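PDB 6G7N: extracellular solute-binding protein, family 1 from Trichodesmium erythraeum IMS101, which binds ferric iron in the cleft between its two lobes and probably delivers it to an ABC transporter for uptake. Local coordinates for residues A[128-134]-A[165-171]; A[142-147]-A[306-310]; A[177-181]-A[193-199]. One frame throughout, in Å; residues are numbered along the deposited sequence. Where two conformers were deposited one is given.

Contact 1: residues A[128-134]-A[165-171]; sequences WKGKIVI and FVRNFAR
N168 and I132 meet where the chain, leaving helix 140-167, folds back on strand 132-133 at the rim of one lobe of this periplasmic-binding-protein fold. A type II turn from W128 to K131 leads into the strand, and the carbonyl oxygen of N168 receives I132 N at 3.2 Å, with a weak second bond from K131 N. In return A170 N gives I132 O a nearly straight bond of 2.7 Å (172°), so a single beta bridge joins I132 to F169. The N168 side chain lies across the turn, its OD1 3.1 Å from K129 CA, while ND2 is turned to the carbonyls of L123 and Q125. With chi1 at -57°, I132 puts CG1 beside its own nitrogen, and CD1 then rests 3.7 Å from N168 CB and close to the F165 ring. That ring, swung away from its own nitrogen (chi1 -176°), takes I134 CD1 at its edge, 3.8 Å from F165 CZ. The other branch of I134 meets F169 obliquely, CG2 lying 3.5 Å from F169 CE1, and the F169 ring stands over V166 CA. On the outer side the extended R167 chain, in the modelled conformer of two, crosses K129 at about a right angle, the positive ends staying apart. In that conformer K129 CE sits over one guanidinium face, offset toward its rim, 3.6 Å from R167 CZ.

Contact 2: residues A[142-147]-A[306-310]; sequences NQSLIA and AIKLM
Two helices packed at nearly a right angle make this contact: the early turns of helix 140-167 cross the C-terminal helix 303-312 at 94°, and the axes of the two short segments approach to 9.3 Å. A small residue sits at the crossing. A306 CB reaches the backbone of the other helix, 3.4 Å from Q143 O, and I146 CG2 packs beside it at 3.7 Å from A306 CB. M310 reaches further. In the conformer given, one of two, its chain bends at the last torsion (chi3 116°), which carries CE alongside N142, 3.7 Å from N142 CB, while SD passes Q143 CG. Q143 runs extended beyond CG and lays its amide against I307, with CD 3.9 Å from I307 CG1; the polar end is held by N303 ND2 at OE1 and by S137 O at NE2. A leucine in its place would probably leave N303 ND2 and the S137 carbonyl without their amide partner, losing the polar link from helix 140-167 to the start of helix 303-312. N142, one residue earlier, turns its amide elsewhere, to R103 and the S136 carbonyl. Within helix 140-167 W161 packs on I146, and farther along I150, A158 and A162 receive L309, so helix 303-312 lies against several turns of this long element.

Contact 3: residues A[177-181]-A[193-199]; sequences DTAQI and LANSYYL. With FE (Fe (III) ion), chain E; DAL (D-alanine), chain C.
Helix 177-181 packs across the end of strand 193-195 at 127° between their directions, 7.7 Å from axis to axis, just where the strand gives way to helix 196-199. D177, in the first turn of its helix, reaches down to the strand: OD2 accepts N195 N at 2.8 Å (155°), the donor lying above the carboxylate plane and not within it. The same OD2 pairs with R103 in a salt bridge, so a buried carboxylate is met by both a backbone N-H and a charge. OD1 shares a water with L193 O. Behind this, D177 CB lies 3.4 Å from Y198 CD2, and T178 OG1 approaches Y198 CD1 obliquely, also sharing a water with Y198 O. I181 packs with CD1 3.7 Å from Y198 CB and CG2 against L199 CD1.

The two neighbouring tyrosines then turn their hydroxyls to one iron. Y197 holds its ring between its own nitrogen and carbonyl carbon (chi1 59°), which places the metal at the ring's edge, in plane; its CE1 also lies over one face of Y198. Both OH atoms bind iron at 2.0 Å, and N195 ND2 gives Y197 OH a bond of 3.0 Å from within its own amide plane. D-alanine chelates the metal through its N and O, and Y141 supplies a third tyrosine. A cluster of tyrosine oxygens around ferric iron is characteristic of many ferric-binding proteins of the periplasmic-binding family.

Overall arrangement
Contact 1 lies on the same side of the chain's centre as each of the other two, and helix 140-167 links contacts 1 and 2: its start packs in 142-147 and its end in 165-171. Their centres are about 17 Å apart, yet I134 CD1 touches N142 OD1 at 3.4 Å. Contact 3 joins contact 1 through the sheet, in which strands 132-133 and 191-195 are parallel neighbours; centres stand about 16 Å apart. L193 is a common meeting point, its CD1 3.7 Å from I134 CD1 and 3.6 Å from L145 CD2. Of the three, contact 3 alone holds iron ligands; the side chains of N142 and I134 lie about 11 and 13 Å from the metal.

Contact 1: residues A[128-134]-A[165-171]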
loop_
_atom_site.group_PDB
_atom_site.type_symbol
_atom_site.label_atom_id
_atom_site.label_comp_id
_atom_site.label_asym_id
_atom_site.label_seq_id
_atom_site.Cartn_x
_atom_site.Cartn_y
_atom_site.Cartn_z
ATOM N N TRP A 128 12.137 7.564 22.267
ATOM C CA TRP A 128 11.236 6.461 21.943
ATOM C C TRP A 128 11.756 5.095 22.376
ATOM O O TRP A 128 11.134 4.077 22.051
ATOM C CB TRP A 128 10.892 6.477 20.444
ATOM C CG TRP A 128 10.202 7.713 20.010
ATOM C CD1 TRP A 128 10.658 8.638 19.106
ATOM C CD2 TRP A 128 8.913 8.166 20.423
ATOM N NE1 TRP A 128 9.739 9.617 18.923
ATOM C CE2 TRP A 128 8.652 9.376 19.714
ATOM C CE3 TRP A 128 7.925 7.656 21.278
ATOM C CZ2 TRP A 128 7.478 10.105 19.880
ATOM C CZ3 TRP A 128 6.738 8.409 21.445
ATOM C CH2 TRP A 128 6.536 9.608 20.735
ATOM N N LYS A 129 12.839 5.054 23.159
ATOM C CA LYS A 129 13.406 3.758 23.549
ATOM C C LYS A 129 12.370 2.922 24.299
ATOM O O LYS A 129 11.726 3.425 25.222
ATOM C CB LYS A 129 14.678 3.932 24.384
ATOM C CG LYS A 129 15.505 2.644 24.478
ATOM C CD LYS A 129 16.844 2.881 25.129
ATOM C CE LYS A 129 17.798 1.734 24.842
ATOM N NZ LYS A 129 17.414 0.490 25.531
ATOM N N GLY A 130 12.223 1.663 23.882
ATOM C CA GLY A 130 11.289 0.742 24.528
ATOM C C GLY A 130 9.838 0.967 24.150
ATOM O O GLY A 130 8.979 0.326 24.754
ATOM N N LYS A 131 9.562 1.841 23.169
ATOM C CA LYS A 131 8.185 2.305 22.930
ATOM C C LYS A 131 7.595 1.944 21.576
ATOM O O LYS A 131 6.397 2.156 21.411
ATOM C CB LYS A 131 8.067 3.823 23.167
ATOM C CG LYS A 131 8.333 4.179 24.629
ATOM C CD LYS A 131 8.251 5.646 24.962
ATOM C CE LYS A 131 8.350 5.836 26.481
ATOM N NZ LYS A 131 8.005 7.219 26.913
ATOM N N ILE A 132 8.398 1.415 20.644
ATOM C CA ILE A 132 7.921 1.259 19.254
ATOM C C ILE A 132 7.608 -0.195 18.966
ATOM O O ILE A 132 8.400 -1.091 19.274
ATOM C CB ILE A 132 8.968 1.756 18.246
ATOM C CG1 ILE A 132 9.305 3.205 18.536
ATOM C CG2 ILE A 132 8.468 1.583 16.810
ATOM C CD1 ILE A 132 10.199 3.897 17.541
ATOM N N VAL A 133 6.453 -0.449 18.337
ATOM C CA VAL A 133 6.140 -1.774 17.791
ATOM C C VAL A 133 5.984 -1.669 16.258
ATOM O O VAL A 133 5.357 -0.749 15.724
ATOM C CB VAL A 133 4.911 -2.423 18.457
ATOM C CG1 VAL A 133 5.218 -2.836 19.898
ATOM C CG2 VAL A 133 3.689 -1.552 18.397
ATOM N N ILE A 134 6.549 -2.651 15.569
ATOM C CA ILE A 134 6.453 -2.732 14.116
ATOM C C ILE A 134 6.684 -4.200 13.726
ATOM O O ILE A 134 7.386 -4.946 14.413
ATOM C CB ILE A 134 7.455 -1.776 13.419
ATOM C CG1 ILE A 134 7.187 -1.662 11.904
ATOM C CG2 ILE A 134 8.898 -2.208 13.662
ATOM C CD1 ILE A 134 7.933 -0.513 11.244
ATOM N N PHE A 165 16.181 3.485 15.173
ATOM C CA PHE A 165 14.814 2.981 15.137
ATOM C C PHE A 165 14.706 1.588 15.734
ATOM O O PHE A 165 13.876 1.315 16.605
ATOM C CB PHE A 165 14.332 3.040 13.678
ATOM C CG PHE A 165 12.905 2.637 13.474
ATOM C CD1 PHE A 165 11.890 3.398 13.999
ATOM C CD2 PHE A 165 12.576 1.530 12.740
ATOM C CE1 PHE A 165 10.569 3.066 13.773
ATOM C CE2 PHE A 165 11.241 1.190 12.510
ATOM C CZ PHE A 165 10.242 1.974 13.028
ATOM N N VAL A 166 15.559 0.681 15.269
ATOM C CA VAL A 166 15.558 -0.692 15.765
ATOM C C VAL A 166 15.871 -0.744 17.270
ATOM O O VAL A 166 15.265 -1.532 18.023
ATOM C CB VAL A 166 16.499 -1.568 14.948
ATOM C CG1 VAL A 166 16.703 -2.935 15.568
ATOM C CG2 VAL A 166 15.994 -1.710 13.523
ATOM N N ARG A 167 16.786 0.114 17.724
ATOM C CA ARG A 167 17.103 0.224 19.149
ATOM C C ARG A 167 15.884 0.567 19.995
ATOM O O ARG A 167 15.866 0.260 21.183
ATOM C CB ARG A 167 18.214 1.271 19.348
ATOM C CG ARG A 167 18.450 1.765 20.776
ATOM C CD ARG A 167 19.639 2.722 20.818
ATOM N NE ARG A 167 20.089 3.055 22.161
ATOM C CZ ARG A 167 19.638 4.093 22.853
ATOM N NH1 ARG A 167 18.731 4.913 22.335
ATOM N NH2 ARG A 167 20.111 4.323 24.059
ATOM N N ASN A 168 14.887 1.207 19.383
ATOM C CA ASN A 168 13.689 1.640 20.071
ATOM C C ASN A 168 12.552 0.605 20.085
ATOM O O ASN A 168 11.506 0.881 20.675
ATOM C CB ASN A 168 13.192 2.944 19.462
ATOM C CG ASN A 168 14.087 4.116 19.797
ATOM O OD1 ASN A 168 14.839 4.057 20.760
ATOM N ND2 ASN A 168 13.969 5.199 19.027
ATOM N N PHE A 169 12.758 -0.581 19.520
ATOM C CA PHE A 169 11.686 -1.569 19.499
ATOM C C PHE A 169 11.348 -2.037 20.913
ATOM O O PHE A 169 12.242 -2.385 21.710
ATOM C CB PHE A 169 12.075 -2.794 18.684
ATOM C CG PHE A 169 12.164 -2.595 17.192
ATOM C CD1 PHE A 169 11.804 -1.416 16.548
ATOM C CD2 PHE A 169 12.630 -3.649 16.418
ATOM C CE1 PHE A 169 11.889 -1.305 15.176
ATOM C CE2 PHE A 169 12.707 -3.555 15.048
ATOM C CZ PHE A 169 12.321 -2.379 14.429
ATOM N N ALA A 170 10.055 -2.061 21.235
ATOM C CA ALA A 170 9.579 -2.547 22.536
ATOM C C ALA A 170 9.685 -4.062 22.665
ATOM O O ALA A 170 9.809 -4.586 23.773
ATOM C CB ALA A 170 8.146 -2.117 22.734
ATOM N N ARG A 171 9.579 -4.764 21.549
ATOM C CA ARG A 171 9.629 -6.210 21.494
ATOM C C ARG A 171 10.146 -6.593 20.107
ATOM O O ARG A 171 10.071 -5.771 19.183
ATOM C CB ARG A 171 8.230 -6.830 21.735
ATOM C CG ARG A 171 7.225 -6.576 20.611
ATOM C CD ARG A 171 5.885 -7.189 20.902
ATOM N NE ARG A 171 5.044 -7.173 19.729
ATOM C CZ ARG A 171 3.797 -7.645 19.699
ATOM N NH1 ARG A 171 3.238 -8.147 20.794
ATOM N NH2 ARG A 171 3.112 -7.637 18.568
HETATM O O HOH W 1 17.450 -1.435 22.626
HETATM O O HOH W 2 13.829 -0.434 22.838
HETATM O O HOH W 3 8.257 -4.742 17.225
#

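Contact 2: residues A[142-147]-A[306-310]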
loop_
_atom_site.group_PDB
_atom_site.type_symbol
_atom_site.label_atom_id
_atom_site.label_comp_id
_atom_site.label_asym_id
_atom_site.label_seq_id
_atom_site.Cartn_x
_atom_site.Cartn_y
_atom_site.Cartn_z
ATOM N N ASN A 142 6.958 -2.327 4.902
ATOM C CA ASN A 142 8.142 -1.838 5.581
ATOM C C ASN A 142 9.317 -1.680 4.615
ATOM O O ASN A 142 10.069 -0.707 4.709
ATOM C CB ASN A 142 8.554 -2.818 6.683
ATOM C CG ASN A 142 7.694 -2.726 7.915
ATOM O OD1 ASN A 142 7.010 -1.717 8.153
ATOM N ND2 ASN A 142 7.767 -3.769 8.769
ATOM N N GLN A 143 9.508 -2.650 3.728
ATOM C CA GLN A 143 10.572 -2.543 2.742
ATOM C C GLN A 143 10.397 -1.266 1.902
ATOM O O GLN A 143 11.356 -0.537 1.647
ATOM C CB GLN A 143 10.620 -3.781 1.862
ATOM C CG GLN A 143 11.040 -5.028 2.616
ATOM C CD GLN A 143 10.840 -6.306 1.847
ATOM O OE1 GLN A 143 10.460 -6.297 0.684
ATOM N NE2 GLN A 143 11.066 -7.424 2.510
ATOM N N SER A 144 9.150 -0.972 1.508
ATOM C CA SER A 144 8.898 0.201 0.698
ATOM C C SER A 144 9.131 1.509 1.459
ATOM O O SER A 144 9.658 2.471 0.905
ATOM C CB SER A 144 7.483 0.137 0.093
ATOM O OG SER A 144 7.492 -0.853 -0.935
ATOM N N LEU A 145 8.723 1.536 2.739
ATOM C CA LEU A 145 9.004 2.723 3.543
ATOM C C LEU A 145 10.515 2.934 3.711
ATOM O O LEU A 145 11.010 4.051 3.556
ATOM C CB LEU A 145 8.303 2.618 4.892
ATOM C CG LEU A 145 8.601 3.764 5.846
ATOM C CD1 LEU A 145 8.077 5.113 5.370
ATOM C CD2 LEU A 145 7.962 3.460 7.194
ATOM N N ILE A 146 11.238 1.869 4.021
ATOM C CA ILE A 146 12.687 1.993 4.141
ATOM C C ILE A 146 13.337 2.396 2.819
ATOM O O ILE A 146 14.265 3.213 2.816
ATOM C CB ILE A 146 13.282 0.743 4.812
ATOM C CG1 ILE A 146 13.090 0.766 6.336
ATOM C CG2 ILE A 146 14.796 0.662 4.586
ATOM C CD1 ILE A 146 11.867 1.326 6.979
ATOM N N ALA A 147 12.866 1.826 1.710
ATOM C CA ALA A 147 13.346 2.257 0.410
ATOM C C ALA A 147 13.185 3.766 0.217
ATOM O O ALA A 147 14.093 4.440 -0.288
ATOM C CB ALA A 147 12.642 1.483 -0.696
ATOM N N ALA A 306 16.781 -1.788 0.633
ATOM C CA ALA A 306 16.035 -1.839 1.873
ATOM C C ALA A 306 16.237 -3.144 2.623
ATOM O O ALA A 306 16.495 -3.170 3.829
ATOM C CB ALA A 306 14.550 -1.563 1.639
ATOM N N ILE A 307 16.149 -4.264 1.903
ATOM C CA ILE A 307 16.382 -5.582 2.486
ATOM C C ILE A 307 17.799 -5.645 3.087
ATOM O O ILE A 307 17.983 -6.136 4.202
ATOM C CB ILE A 307 16.114 -6.682 1.447
ATOM C CG1 ILE A 307 14.613 -6.742 1.125
ATOM C CG2 ILE A 307 16.649 -8.023 1.916
ATOM C CD1 ILE A 307 14.250 -7.647 -0.038
ATOM N N LYS A 308 18.785 -5.209 2.320
ATOM C CA LYS A 308 20.175 -5.193 2.792
ATOM C C LYS A 308 20.336 -4.366 4.067
ATOM O O LYS A 308 20.950 -4.811 5.029
ATOM C CB LYS A 308 21.119 -4.685 1.690
ATOM C CG LYS A 308 22.580 -4.586 2.108
ATOM C CD LYS A 308 23.399 -3.927 1.017
ATOM C CE LYS A 308 24.651 -3.276 1.574
ATOM N NZ LYS A 308 25.600 -2.977 0.469
ATOM N N LEU A 309 19.767 -3.163 4.072
ATOM C CA LEU A 309 19.876 -2.294 5.233
ATOM C C LEU A 309 19.223 -2.921 6.459
ATOM O O LEU A 309 19.787 -2.915 7.562
ATOM C CB LEU A 309 19.261 -0.914 4.918
ATOM C CG LEU A 309 19.208 0.074 6.063
ATOM C CD1 LEU A 309 18.822 1.435 5.531
ATOM C CD2 LEU A 309 18.102 -0.277 7.013
ATOM N N MET A 310 18.018 -3.461 6.280
ATOM C CA MET A 310 17.297 -4.090 7.378
ATOM C C MET A 310 18.093 -5.223 8.019
ATOM O O MET A 310 18.121 -5.378 9.241
ATOM C CB MET A 310 15.926 -4.533 6.864
ATOM C CG MET A 310 15.037 -3.321 6.542
ATOM S SD MET A 310 13.671 -3.627 5.399
ATOM C CE MET A 310 12.164 -3.326 6.375
#

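Contact 3: residues A[177-181]-A[193-199]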
loop_
_atom_site.group_PDB
_atom_site.type_symbol
_atom_site.label_atom_id
_atom_site.label_comp_id
_atom_site.label_asym_id
_atom_site.label_seq_id
_atom_site.Cartn_x
_atom_site.Cartn_y
_atom_site.Cartn_z
ATOM N N ASP A 177 0.158 -5.982 10.680
ATOM C CA ASP A 177 -0.053 -4.580 11.016
ATOM C C ASP A 177 -1.125 -4.417 12.098
ATOM O O ASP A 177 -0.996 -3.615 13.000
ATOM C CB ASP A 177 -0.455 -3.723 9.790
ATOM C CG ASP A 177 0.712 -3.104 9.024
ATOM O OD1 ASP A 177 1.898 -3.498 9.245
ATOM O OD2 ASP A 177 0.430 -2.207 8.198
ATOM N N THR A 178 -2.205 -5.193 11.963
ATOM C CA THR A 178 -3.284 -5.147 12.955
ATOM C C THR A 178 -2.775 -5.516 14.354
ATOM O O THR A 178 -3.182 -4.923 15.359
ATOM C CB THR A 178 -4.425 -6.072 12.496
ATOM O OG1 THR A 178 -4.921 -5.587 11.247
ATOM C CG2 THR A 178 -5.519 -6.189 13.530
ATOM N N ALA A 179 -1.864 -6.477 14.410
ATOM C CA ALA A 179 -1.254 -6.860 15.684
ATOM C C ALA A 179 -0.487 -5.698 16.297
ATOM O O ALA A 179 -0.466 -5.559 17.525
ATOM C CB ALA A 179 -0.363 -8.073 15.522
ATOM N N GLN A 180 0.126 -4.844 15.465
ATOM C CA GLN A 180 0.844 -3.691 16.028
ATOM C C GLN A 180 -0.152 -2.698 16.633
ATOM O O GLN A 180 0.087 -2.142 17.698
ATOM C CB GLN A 180 1.733 -3.014 14.986
ATOM C CG GLN A 180 2.604 -3.945 14.171
ATOM C CD GLN A 180 3.355 -4.971 14.961
ATOM O OE1 GLN A 180 3.998 -4.661 15.963
ATOM N NE2 GLN A 180 3.269 -6.223 14.512
ATOM N N ILE A 181 -1.268 -2.474 15.938
ATOM C CA ILE A 181 -2.295 -1.586 16.454
ATOM C C ILE A 181 -2.819 -2.105 17.805
ATOM O O ILE A 181 -2.982 -1.323 18.764
ATOM C CB ILE A 181 -3.442 -1.414 15.431
ATOM C CG1 ILE A 181 -2.912 -0.746 14.148
ATOM C CG2 ILE A 181 -4.590 -0.621 16.030
ATOM C CD1 ILE A 181 -3.901 -0.731 13.005
ATOM N N LEU A 193 4.077 1.557 13.552
ATOM C CA LEU A 193 3.815 1.889 12.145
ATOM C C LEU A 193 2.870 0.855 11.572
ATOM O O LEU A 193 3.025 -0.344 11.807
ATOM C CB LEU A 193 5.097 1.940 11.307
ATOM C CG LEU A 193 6.108 3.018 11.632
ATOM C CD1 LEU A 193 7.292 3.106 10.667
ATOM C CD2 LEU A 193 5.513 4.418 11.668
ATOM N N ALA A 194 1.882 1.330 10.819
ATOM C CA ALA A 194 0.916 0.447 10.148
ATOM C C ALA A 194 0.267 1.228 9.023
ATOM O O ALA A 194 0.314 2.453 9.002
ATOM C CB ALA A 194 -0.124 -0.088 11.117
ATOM N N ASN A 195 -0.397 0.503 8.122
ATOM C CA ASN A 195 -1.145 1.178 7.066
ATOM C C ASN A 195 -2.476 1.707 7.616
ATOM O O ASN A 195 -3.133 1.056 8.432
ATOM C CB ASN A 195 -1.385 0.249 5.871
ATOM C CG ASN A 195 -0.141 -0.046 5.051
ATOM O OD1 ASN A 195 0.869 0.669 5.144
ATOM N ND2 ASN A 195 -0.216 -1.091 4.231
ATOM N N SER A 196 -2.864 2.859 7.079
ATOM C CA SER A 196 -4.053 3.592 7.480
ATOM C C SER A 196 -5.322 2.733 7.506
ATOM O O SER A 196 -6.139 2.838 8.440
ATOM C CB SER A 196 -4.218 4.775 6.492
ATOM O OG SER A 196 -4.177 4.356 5.120
ATOM N N TYR A 197 -5.506 1.912 6.471
ATOM C CA TYR A 197 -6.731 1.158 6.328
ATOM C C TYR A 197 -6.927 0.114 7.415
ATOM O O TYR A 197 -8.059 -0.336 7.617
ATOM C CB TYR A 197 -6.844 0.544 4.912
ATOM C CG TYR A 197 -5.731 -0.385 4.546
ATOM C CD1 TYR A 197 -5.747 -1.724 4.882
ATOM C CD2 TYR A 197 -4.623 0.075 3.842
ATOM C CE1 TYR A 197 -4.698 -2.569 4.527
ATOM C CE2 TYR A 197 -3.566 -0.759 3.495
ATOM C CZ TYR A 197 -3.568 -2.082 3.870
ATOM O OH TYR A 197 -2.497 -2.885 3.591
ATOM N N TYR A 198 -5.870 -0.296 8.116
ATOM C CA TYR A 198 -6.042 -1.281 9.186
ATOM C C TYR A 198 -6.733 -0.663 10.403
ATOM O O TYR A 198 -7.474 -1.358 11.110
ATOM C CB TYR A 198 -4.714 -1.946 9.584
ATOM C CG TYR A 198 -4.148 -2.849 8.523
ATOM C CD1 TYR A 198 -4.802 -4.008 8.132
ATOM C CD2 TYR A 198 -2.964 -2.526 7.874
ATOM C CE1 TYR A 198 -4.279 -4.820 7.156
ATOM C CE2 TYR A 198 -2.445 -3.338 6.882
ATOM C CZ TYR A 198 -3.111 -4.477 6.512
ATOM O OH TYR A 198 -2.612 -5.274 5.508
ATOM N N LEU A 199 -6.486 0.615 10.685
ATOM C CA LEU A 199 -7.213 1.257 11.766
ATOM C C LEU A 199 -8.673 1.473 11.366
ATOM O O LEU A 199 -9.591 1.216 12.165
ATOM C CB LEU A 199 -6.553 2.566 12.187
ATOM C CG LEU A 199 -7.194 3.263 13.369
ATOM C CD1 LEU A 199 -7.193 2.412 14.648
ATOM C CD2 LEU A 199 -6.502 4.589 13.639
HETATM FE FE FE E . -2.536 -4.880 3.558
HETATM N N DAL C . -2.994 -6.981 2.992
HETATM C CA DAL C . -4.237 -6.966 2.150
HETATM C CB DAL C . -4.195 -8.084 1.120
HETATM C C DAL C . -4.500 -5.642 1.512
HETATM O O DAL C . -3.760 -4.703 1.867
HETATM O OXT DAL C . -5.438 -5.562 0.673
HETATM O O HOH W 4 3.911 -2.925 11.268
HETATM O O HOH W 5 -7.342 -4.178 11.055
#